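Side-chain contact in DUF871 domain-containing protein (Enterococcus faecalis, PDB 2P0O), which is of unproven function but probably hydrolyses 6-phosphorylated N-acetylmuramic acid glycosides released in cell-wall breakdown: residues 32-37 and 53-58. Residues are numbered along the deposited sequence; the frame is centred on the assembly and turned at random.
Sequences DGIFTS and TDLGAI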
loop_
_atom_site.group_PDB
_atom_site.type_symbol
_atom_site.label_atom_id
_atom_site.label_comp_id
_atom_site.label_asym_id
_atom_site.label_seq_id
_atom_site.Cartn_x
_atom_site.Cartn_y
_atom_site.Cartn_z
ATOM N N ASP A 32 2.154 9.393 -5.715
ATOM C CA ASP A 32 2.510 10.151 -6.920
ATOM C C ASP A 32 1.894 9.657 -8.205
ATOM O O ASP A 32 2.219 10.182 -9.286
ATOM C CB ASP A 32 4.038 10.220 -7.139
ATOM C CG ASP A 32 4.758 10.941 -6.029
ATOM O OD1 ASP A 32 4.338 12.063 -5.666
ATOM O OD2 ASP A 32 5.751 10.362 -5.514
ATOM N N GLY A 33 1.028 8.652 -8.099
ATOM C CA GLY A 33 0.466 8.004 -9.269
ATOM C C GLY A 33 -1.010 7.696 -9.180
ATOM O O GLY A 33 -1.565 7.465 -8.086
ATOM N N ILE A 34 -1.635 7.683 -10.363
ATOM C CA ILE A 34 -3.009 7.294 -10.544
ATOM C C ILE A 34 -3.094 6.179 -11.585
ATOM O O ILE A 34 -2.416 6.224 -12.629
ATOM C CB ILE A 34 -3.893 8.480 -11.004
ATOM C CG1 ILE A 34 -3.906 9.584 -9.940
ATOM C CG2 ILE A 34 -5.314 7.984 -11.354
ATOM C CD1 ILE A 34 -4.293 10.965 -10.476
ATOM N N PHE A 35 -3.919 5.183 -11.272
ATOM C CA PHE A 35 -4.345 4.150 -12.218
ATOM C C PHE A 35 -5.848 4.308 -12.449
ATOM O O PHE A 35 -6.617 4.543 -11.508
ATOM C CB PHE A 35 -4.031 2.742 -11.682
ATOM C CG PHE A 35 -4.525 1.612 -12.559
ATOM C CD1 PHE A 35 -3.706 1.080 -13.567
ATOM C CD2 PHE A 35 -5.795 1.041 -12.349
ATOM C CE1 PHE A 35 -4.139 0.010 -14.383
ATOM C CE2 PHE A 35 -6.249 -0.033 -13.156
ATOM C CZ PHE A 35 -5.417 -0.568 -14.170
ATOM N N THR A 36 -6.258 4.181 -13.705
ATOM C CA THR A 36 -7.668 4.189 -14.042
ATOM C C THR A 36 -7.949 3.222 -15.189
ATOM O O THR A 36 -7.163 3.119 -16.142
ATOM C CB THR A 36 -8.192 5.625 -14.342
ATOM O OG1 THR A 36 -9.622 5.604 -14.467
ATOM C CG2 THR A 36 -7.572 6.213 -15.622
ATOM N N SER A 37 -9.065 2.510 -15.080
ATOM C CA SER A 37 -9.467 1.540 -16.095
ATOM C C SER A 37 -10.771 1.976 -16.743
ATOM O O SER A 37 -11.788 2.127 -16.078
ATOM C CB SER A 37 -9.588 0.125 -15.493
ATOM O OG SER A 37 -9.962 -0.837 -16.478
ATOM N N THR A 53 -10.232 14.514 -19.495
ATOM C CA THR A 53 -9.690 15.847 -19.564
ATOM C C THR A 53 -9.707 16.493 -18.178
ATOM O O THR A 53 -8.768 17.201 -17.820
ATOM C CB THR A 53 -10.399 16.755 -20.648
ATOM O OG1 THR A 53 -10.417 16.029 -21.910
ATOM C CG2 THR A 53 -9.640 18.108 -20.814
ATOM N N ASP A 54 -10.768 16.263 -17.391
ATOM C CA ASP A 54 -10.854 16.782 -15.951
ATOM C C ASP A 54 -9.790 16.117 -15.055
ATOM O O ASP A 54 -9.156 16.795 -14.218
ATOM C CB ASP A 54 -12.224 16.504 -15.322
ATOM C CG ASP A 54 -13.366 17.184 -16.046
ATOM O OD1 ASP A 54 -13.223 18.375 -16.489
ATOM O OD2 ASP A 54 -14.436 16.513 -16.168
ATOM N N LEU A 55 -9.604 14.807 -15.213
ATOM C CA LEU A 55 -8.662 14.074 -14.342
ATOM C C LEU A 55 -7.191 14.446 -14.628
ATOM O O LEU A 55 -6.409 14.713 -13.702
ATOM C CB LEU A 55 -8.871 12.538 -14.419
ATOM C CG LEU A 55 -7.825 11.683 -13.661
ATOM C CD1 LEU A 55 -7.881 11.957 -12.179
ATOM C CD2 LEU A 55 -7.926 10.168 -13.919
ATOM N N GLY A 56 -6.821 14.452 -15.922
ATOM C CA GLY A 56 -5.500 14.924 -16.356
ATOM C C GLY A 56 -5.165 16.303 -15.819
ATOM O O GLY A 56 -3.991 16.576 -15.484
ATOM N N ALA A 57 -6.191 17.160 -15.707
ATOM C CA ALA A 57 -5.990 18.510 -15.183
ATOM C C ALA A 57 -5.606 18.438 -13.712
ATOM O O ALA A 57 -4.633 19.064 -13.277
ATOM C CB ALA A 57 -7.229 19.384 -15.393
ATOM N N ILE A 58 -6.349 17.637 -12.957
ATOM C CA ILE A 58 -6.014 17.403 -11.562
ATOM C C ILE A 58 -4.578 16.850 -11.441
ATOM O O ILE A 58 -3.770 17.383 -10.684
ATOM C CB ILE A 58 -7.053 16.480 -10.885
ATOM C CG1 ILE A 58 -8.458 17.040 -11.102
ATOM C CG2 ILE A 58 -6.782 16.357 -9.389
ATOM C CD1 ILE A 58 -9.543 15.996 -10.914
#
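Leu-55 reaches Ile-34 and Thr-36 because its CG lies anti to the backbone N (chi1 173°), which carries CG out from the helix; chi2 (63°) then splits the branches, sending CD2 to the strand and turning CD1 aside to Ile-34. Ile-34 answers with CG1 anti to its own carbonyl carbon, and the chain, extended at chi2 (159°), brings CD1 to Leu-55 CD1 at 4.1 Å. These terminal methyls touch as the two side chains pass, each heading the other way. The second leucine branch lies over the strand: Leu-55 CD2 is 4.3 Å from Ile-34 CG2 and equally 4.3 Å from Thr-36 CG2, so one methyl spans two successive outward-facing residues. In this TIM barrel, strand 33-38 belongs to the closed eight-stranded parallel sheet, and helix 48-62, next after it in the chain, packs on the outer surface. The alternation of the strand sorts its side chains accordingly, with Ile-34 and Thr-36 directed at the helix while Phe-35 points away from it and packs against Trp-144 and Phe-177. Thr-36 offers the helix a methyl, and the OG1 of this buried residue is hydrogen-bonded to Val-9 O, just past the end of strand 4-8. Ile-23 and Ile-66 also touch Leu-55, extending the apolar layer between barrel wall and helices to helix 17-28 and strand 65-70.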